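PDB 3H14: aminotransferase, classes I and II from Silicibacter pomeroyi DSS-3, which probably catalyses a pyridoxal 5'-phosphate-dependent transfer of the amino group from L-aspartate to 2-oxoglutarate, yielding oxaloacetate and L-glutamate. Local coordinates for residues 36-48 with 227-239. Sequence-based numbering, arbitrary orientation.
Sequences MEVGQPGTGAPRG and SFSKYFSMTGWRV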
HETATM    1  N   MSE A  36       7.416  -7.173 -12.654  1.00 19.78           N
HETATM    2  CA  MSE A  36       7.508  -5.817 -12.094  1.00 23.23           C
HETATM    3  C   MSE A  36       6.131  -5.163 -11.917  1.00 21.54           C
HETATM    4  O   MSE A  36       6.023  -3.946 -11.763  1.00 20.95           O
HETATM    5  CB  MSE A  36       8.449  -4.950 -12.947  1.00 23.32           C
HETATM    6  CG  MSE A  36       9.839  -5.476 -12.905  1.00 26.51           C
HETATM    7 SE   MSE A  36      11.121  -4.350 -13.894  1.00 36.09          SE
HETATM    8  CE  MSE A  36      12.686  -4.747 -12.860  1.00 31.29           C
ATOM      9  N   GLU A  37       5.103  -5.992 -11.872  1.00 21.02           N
ATOM     10  CA  GLU A  37       3.706  -5.563 -11.784  1.00 22.36           C
ATOM     11  C   GLU A  37       3.010  -5.789 -10.435  1.00 23.51           C
ATOM     12  O   GLU A  37       1.875  -5.320 -10.272  1.00 23.00           O
ATOM     13  CB  GLU A  37       2.860  -6.216 -12.884  1.00 21.37           C
ATOM     14  CG  GLU A  37       2.271  -7.656 -12.639  1.00 22.88           C
ATOM     15  CD  GLU A  37       3.301  -8.768 -12.601  1.00 22.65           C
ATOM     16  OE1 GLU A  37       4.513  -8.490 -12.433  1.00 17.97           O
ATOM     17  OE2 GLU A  37       2.886  -9.942 -12.700  1.00 22.59           O
ATOM     18  N   VAL A  38       3.651  -6.502  -9.503  1.00 24.29           N
ATOM     19  CA  VAL A  38       2.943  -6.934  -8.275  1.00 25.57           C
ATOM     20  C   VAL A  38       3.238  -6.015  -7.120  1.00 25.96           C
ATOM     21  O   VAL A  38       4.314  -5.489  -6.997  1.00 27.04           O
ATOM     22  CB  VAL A  38       3.248  -8.389  -7.859  1.00 26.43           C
ATOM     23  CG1 VAL A  38       2.196  -8.861  -6.824  1.00 26.93           C
ATOM     24  CG2 VAL A  38       3.237  -9.355  -9.069  1.00 26.20           C
ATOM     25  N   GLY A  39       2.244  -5.791  -6.280  1.00 26.38           N
ATOM     26  CA  GLY A  39       2.415  -4.933  -5.154  1.00 27.03           C
ATOM     27  C   GLY A  39       2.575  -5.724  -3.873  1.00 26.91           C
ATOM     28  O   GLY A  39       1.885  -5.458  -2.916  1.00 26.90           O
ATOM     29  N   GLN A  40       3.478  -6.696  -3.883  1.00 26.66           N
ATOM     30  CA  GLN A  40       3.684  -7.611  -2.753  1.00 27.49           C
ATOM     31  C   GLN A  40       5.138  -8.017  -2.755  1.00 26.68           C
ATOM     32  O   GLN A  40       5.736  -8.091  -3.835  1.00 25.99           O
ATOM     33  CB  GLN A  40       2.879  -8.902  -2.907  1.00 27.45           C
ATOM     34  CG  GLN A  40       1.488  -8.767  -3.476  1.00 31.48           C
ATOM     35  CD  GLN A  40       0.848 -10.112  -3.811  1.00 31.25           C
ATOM     36  OE1 GLN A  40       1.530 -11.122  -4.059  1.00 36.76           O
ATOM     37  NE2 GLN A  40      -0.473 -10.126  -3.827  1.00 38.54           N
ATOM     38  N   PRO A  41       5.711  -8.297  -1.572  1.00 25.58           N
ATOM     39  CA  PRO A  41       7.083  -8.763  -1.509  1.00 25.15           C
ATOM     40  C   PRO A  41       7.344 -10.033  -2.319  1.00 25.51           C
ATOM     41  O   PRO A  41       6.439 -10.856  -2.520  1.00 24.76           O
ATOM     42  CB  PRO A  41       7.293  -9.034  -0.019  1.00 25.42           C
ATOM     43  CG  PRO A  41       6.314  -8.191   0.653  1.00 24.49           C
ATOM     44  CD  PRO A  41       5.127  -8.150  -0.224  1.00 25.15           C
ATOM     45  N   GLY A  42       8.579 -10.173  -2.797  1.00 25.24           N
ATOM     46  CA  GLY A  42       8.995 -11.391  -3.460  1.00 25.88           C
ATOM     47  C   GLY A  42       9.153 -12.531  -2.445  1.00 26.21           C
ATOM     48  O   GLY A  42       9.134 -13.701  -2.804  1.00 27.52           O
ATOM     49  N   THR A  43       9.284 -12.202  -1.170  1.00 25.38           N
ATOM     50  CA  THR A  43       9.571 -13.202  -0.157  1.00 25.33           C
ATOM     51  C   THR A  43       8.308 -13.676   0.541  1.00 24.88           C
ATOM     52  O   THR A  43       7.282 -13.024   0.513  1.00 24.84           O
ATOM     53  CB  THR A  43      10.568 -12.662   0.863  1.00 25.48           C
ATOM     54  OG1 THR A  43      10.141 -11.369   1.303  1.00 23.82           O
ATOM     55  CG2 THR A  43      11.969 -12.565   0.217  1.00 26.94           C
ATOM     56  N   GLY A  44       8.395 -14.858   1.127  1.00 24.79           N
ATOM     57  CA  GLY A  44       7.360 -15.334   2.025  1.00 23.89           C
ATOM     58  C   GLY A  44       7.609 -14.928   3.467  1.00 23.35           C
ATOM     59  O   GLY A  44       8.511 -14.150   3.777  1.00 23.12           O
ATOM     60  N   ALA A  45       6.801 -15.481   4.361  1.00 22.15           N
ATOM     61  CA  ALA A  45       6.938 -15.221   5.791  1.00 22.77           C
ATOM     62  C   ALA A  45       8.341 -15.546   6.280  1.00 22.50           C
ATOM     63  O   ALA A  45       8.969 -16.525   5.837  1.00 22.37           O
ATOM     64  CB  ALA A  45       5.909 -15.990   6.585  1.00 21.47           C
ATOM     65  N   PRO A  46       8.850 -14.735   7.206  1.00 22.55           N
ATOM     66  CA  PRO A  46      10.190 -14.983   7.696  1.00 23.18           C
ATOM     67  C   PRO A  46      10.309 -16.347   8.408  1.00 23.93           C
ATOM     68  O   PRO A  46       9.331 -16.873   8.934  1.00 22.58           O
ATOM     69  CB  PRO A  46      10.435 -13.822   8.644  1.00 22.96           C
ATOM     70  CG  PRO A  46       9.079 -13.344   9.029  1.00 22.70           C
ATOM     71  CD  PRO A  46       8.205 -13.593   7.870  1.00 23.38           C
ATOM     72  N   ARG A  47      11.499 -16.926   8.374  1.00 24.40           N
ATOM     73  CA  ARG A  47      11.723 -18.285   8.915  1.00 25.46           C
ATOM     74  C   ARG A  47      11.243 -18.455  10.367  1.00 25.52           C
ATOM     75  O   ARG A  47      10.635 -19.461  10.686  1.00 24.93           O
ATOM     76  CB  ARG A  47      13.203 -18.673   8.808  1.00 25.50           C
ATOM     77  N   GLY A  48      11.494 -17.458  11.217  1.00 26.26           N
ATOM     78  CA  GLY A  48      11.046 -17.480  12.627  1.00 26.18           C
ATOM     79  C   GLY A  48       9.531 -17.538  12.793  1.00 26.82           C
ATOM     80  O   GLY A  48       9.012 -18.219  13.673  1.00 26.80           O
ATOM     81  N   SER A 227      -0.454  -3.563   8.458  1.00 18.17           N
ATOM     82  CA  SER A 227      -0.522  -4.920   7.943  1.00 18.89           C
ATOM     83  C   SER A 227       0.833  -5.586   8.138  1.00 18.74           C
ATOM     84  O   SER A 227       1.877  -4.899   8.218  1.00 17.46           O
ATOM     85  CB  SER A 227      -0.850  -4.885   6.454  1.00 19.35           C
ATOM     86  OG  SER A 227      -0.999  -6.207   5.901  1.00 20.36           O
ATOM     87  N   PHE A 228       0.810  -6.918   8.184  1.00 18.35           N
ATOM     88  CA  PHE A 228       2.038  -7.718   8.163  1.00 17.76           C
ATOM     89  C   PHE A 228       2.434  -8.139   6.751  1.00 18.45           C
ATOM     90  O   PHE A 228       3.385  -8.900   6.588  1.00 16.80           O
ATOM     91  CB  PHE A 228       1.872  -8.942   9.066  1.00 19.07           C
ATOM     92  CG  PHE A 228       1.787  -8.584  10.508  1.00 17.47           C
ATOM     93  CD1 PHE A 228       2.950  -8.368  11.226  1.00 19.38           C
ATOM     94  CD2 PHE A 228       0.569  -8.405  11.141  1.00 19.45           C
ATOM     95  CE1 PHE A 228       2.915  -8.027  12.538  1.00 20.69           C
ATOM     96  CE2 PHE A 228       0.510  -8.054  12.490  1.00 20.09           C
ATOM     97  CZ  PHE A 228       1.684  -7.842  13.183  1.00 19.42           C
ATOM     98  N   SER A 229       1.751  -7.589   5.744  1.00 17.69           N
ATOM     99  CA  SER A 229       1.875  -8.050   4.380  1.00 19.04           C
ATOM    100  C   SER A 229       3.121  -7.543   3.637  1.00 18.55           C
ATOM    101  O   SER A 229       3.481  -8.130   2.614  1.00 19.85           O
ATOM    102  CB  SER A 229       0.624  -7.685   3.574  1.00 19.03           C
ATOM    103  OG  SER A 229       0.430  -6.274   3.557  1.00 21.92           O
ATOM    104  N   LYS A 230       3.752  -6.469   4.135  1.00 19.02           N
ATOM    105  CA  LYS A 230       4.812  -5.764   3.407  1.00 18.77           C
ATOM    106  C   LYS A 230       6.203  -5.896   4.064  1.00 18.85           C
ATOM    107  O   LYS A 230       6.932  -6.809   3.729  1.00 18.95           O
ATOM    108  CB  LYS A 230       4.438  -4.299   3.165  1.00 18.68           C
ATOM    109  CG  LYS A 230       3.055  -4.094   2.567  1.00 20.47           C
ATOM    110  CD  LYS A 230       2.877  -4.686   1.143  1.00 21.79           C
ATOM    111  CE  LYS A 230       1.456  -4.383   0.669  1.00 23.61           C
ATOM    112  NZ  LYS A 230       0.959  -5.106  -0.514  1.00 25.54           N
ATOM    113  N   TYR A 231       6.588  -4.997   4.957  1.00 19.17           N
ATOM    114  CA  TYR A 231       7.861  -5.147   5.671  1.00 18.96           C
ATOM    115  C   TYR A 231       7.932  -6.504   6.381  1.00 19.49           C
ATOM    116  O   TYR A 231       8.973  -7.156   6.410  1.00 19.48           O
ATOM    117  CB  TYR A 231       8.022  -4.076   6.721  1.00 19.26           C
ATOM    118  CG  TYR A 231       9.278  -4.258   7.519  1.00 19.89           C
ATOM    119  CD1 TYR A 231      10.545  -4.011   6.941  1.00 18.79           C
ATOM    120  CD2 TYR A 231       9.234  -4.737   8.810  1.00 19.75           C
ATOM    121  CE1 TYR A 231      11.725  -4.208   7.676  1.00 16.22           C
ATOM    122  CE2 TYR A 231      10.397  -4.897   9.549  1.00 19.65           C
ATOM    123  CZ  TYR A 231      11.631  -4.639   8.980  1.00 19.49           C
ATOM    124  OH  TYR A 231      12.748  -4.848   9.746  1.00 20.69           O
ATOM    125  N   PHE A 232       6.816  -6.934   6.959  1.00 18.77           N
ATOM    126  CA  PHE A 232       6.836  -8.227   7.683  1.00 19.71           C
ATOM    127  C   PHE A 232       6.679  -9.442   6.794  1.00 19.86           C
ATOM    128  O   PHE A 232       6.794 -10.558   7.276  1.00 20.78           O
ATOM    129  CB  PHE A 232       5.848  -8.212   8.831  1.00 19.50           C
ATOM    130  CG  PHE A 232       6.198  -7.201   9.845  1.00 18.16           C
ATOM    131  CD1 PHE A 232       7.232  -7.447  10.748  1.00 19.81           C
ATOM    132  CD2 PHE A 232       5.549  -5.982   9.876  1.00 20.85           C
ATOM    133  CE1 PHE A 232       7.608  -6.503  11.677  1.00 17.71           C
ATOM    134  CE2 PHE A 232       5.885  -5.041  10.812  1.00 21.37           C
ATOM    135  CZ  PHE A 232       6.946  -5.304  11.726  1.00 21.34           C
ATOM    136  N   SER A 233       6.427  -9.201   5.494  1.00 20.00           N
ATOM    137  CA  SER A 233       6.524 -10.224   4.446  1.00 19.54           C
ATOM    138  C   SER A 233       5.552 -11.377   4.624  1.00 20.56           C
ATOM    139  O   SER A 233       5.873 -12.499   4.251  1.00 20.61           O
ATOM    140  CB  SER A 233       7.965 -10.745   4.349  1.00 20.14           C
ATOM    141  OG  SER A 233       8.195 -11.406   3.098  1.00 20.64           O
HETATM  142  N   MSE A 234       4.350 -11.100   5.140  1.00 20.48           N
HETATM  143  CA  MSE A 234       3.324 -12.118   5.300  1.00 22.23           C
HETATM  144  C   MSE A 234       2.090 -11.865   4.446  1.00 22.02           C
HETATM  145  O   MSE A 234       0.948 -12.035   4.886  1.00 22.18           O
HETATM  146  CB  MSE A 234       2.947 -12.241   6.786  1.00 21.57           C
HETATM  147  CG  MSE A 234       4.083 -12.702   7.595  1.00 23.39           C
HETATM  148 SE   MSE A 234       3.662 -12.809   9.475  1.00 29.36          SE
HETATM  149  CE  MSE A 234       2.209 -14.079   9.337  1.00 23.06           C
ATOM    150  N   THR A 235       2.309 -11.461   3.192  1.00 22.14           N
ATOM    151  CA  THR A 235       1.229 -11.407   2.238  1.00 22.82           C
ATOM    152  C   THR A 235       0.604 -12.794   2.156  1.00 22.36           C
ATOM    153  O   THR A 235       1.296 -13.792   2.128  1.00 22.51           O
ATOM    154  CB  THR A 235       1.734 -10.946   0.814  1.00 23.77           C
ATOM    155  OG1 THR A 235       2.072  -9.549   0.862  1.00 25.15           O
ATOM    156  CG2 THR A 235       0.672 -11.212  -0.261  1.00 25.34           C
ATOM    157  N   GLY A 236      -0.711 -12.846   2.174  1.00 22.32           N
ATOM    158  CA  GLY A 236      -1.423 -14.110   2.051  1.00 22.64           C
ATOM    159  C   GLY A 236      -1.914 -14.657   3.387  1.00 22.40           C
ATOM    160  O   GLY A 236      -2.733 -15.558   3.423  1.00 23.46           O
ATOM    161  N   TRP A 237      -1.406 -14.123   4.488  1.00 22.72           N
ATOM    162  CA  TRP A 237      -1.709 -14.641   5.837  1.00 21.90           C
ATOM    163  C   TRP A 237      -2.908 -13.968   6.511  1.00 20.77           C
ATOM    164  O   TRP A 237      -3.384 -14.410   7.560  1.00 20.94           O
ATOM    165  CB  TRP A 237      -0.464 -14.489   6.709  1.00 22.61           C
ATOM    166  CG  TRP A 237       0.627 -15.469   6.336  1.00 23.92           C
ATOM    167  CD1 TRP A 237       1.625 -15.276   5.447  1.00 25.78           C
ATOM    168  CD2 TRP A 237       0.830 -16.784   6.888  1.00 25.16           C
ATOM    169  NE1 TRP A 237       2.443 -16.380   5.397  1.00 25.43           N
ATOM    170  CE2 TRP A 237       1.979 -17.319   6.274  1.00 25.04           C
ATOM    171  CE3 TRP A 237       0.147 -17.555   7.840  1.00 26.13           C
ATOM    172  CZ2 TRP A 237       2.444 -18.607   6.543  1.00 25.83           C
ATOM    173  CZ3 TRP A 237       0.606 -18.835   8.118  1.00 25.99           C
ATOM    174  CH2 TRP A 237       1.766 -19.342   7.487  1.00 26.20           C
ATOM    175  N   ARG A 238      -3.403 -12.893   5.912  1.00 20.48           N
ATOM    176  CA  ARG A 238      -4.598 -12.181   6.412  1.00 19.43           C
ATOM    177  C   ARG A 238      -4.476 -11.771   7.866  1.00 18.82           C
ATOM    178  O   ARG A 238      -5.300 -12.118   8.713  1.00 18.28           O
ATOM    179  CB  ARG A 238      -5.884 -12.984   6.163  1.00 18.58           C
ATOM    180  N   VAL A 239      -3.420 -11.038   8.174  1.00 19.10           N
ATOM    181  CA  VAL A 239      -3.272 -10.522   9.528  1.00 18.78           C
ATOM    182  C   VAL A 239      -2.695  -9.116   9.455  1.00 18.91           C
ATOM    183  O   VAL A 239      -1.808  -8.837   8.649  1.00 17.91           O
ATOM    184  CB  VAL A 239      -2.441 -11.489  10.458  1.00 18.87           C
ATOM    185  CG1 VAL A 239      -1.041 -11.792   9.880  1.00 19.69           C
ATOM    186  CG2 VAL A 239      -2.322 -10.906  11.872  1.00 18.96           C
TER
HETATM  187  O   HOH W   1       4.936 -11.601   1.560  1.00 27.79           O
HETATM  188  O   HOH W   2       4.674 -17.048   3.549  1.00 31.41           O
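Lys230 reaches across to residues 36-48 and donates a hydrogen bond from NZ to the carbonyl O of Gly39 at 2.6 Å, almost in line with the C=O bond (165°). Farther along, the hydroxyl of Ser233 is turned anti to its own backbone N (chi1 -162°), which carries OG out to the opposing loop. There it donates to Gly44 O at 2.8 Å, arriving from above the carbonyl plane, while Thr43 OG1 lies 2.6 Å from the same Ser233 OG. Two waters extend this polar seam: one joins Thr43 O to Thr235 N, the other accepts hydrogen bonds from Ala45 N and Trp237 NE1. Pro41 packs against the backbone of residues 229-230, its CD 3.3 Å from Ser229 O, an oxygen that also accepts a bond from Thr235 OG1. The Thr235 methyl, CG2, meets the Gln40 amide at CD (3.7 Å), the two side chains crossing at about a right angle. An alanine at Thr235, lacking OG1 and CG2, would probably leave Ser229 O without this donor and the Gln40 side chain freer to turn. Ala45 CB rests against Met234 CG at 3.9 Å and near Trp237 NE1; next to it, Pro46 sits at the N-cap position of helix 47-57. Residues 227-239, running from the end of strand 223-227 to the start of strand 240-243, match the signature of class I aminotransferases, whose lysine in relatives forms the Schiff base with pyridoxal phosphate; Lys230 probably corresponds to it, placing this contact at the cofactor site.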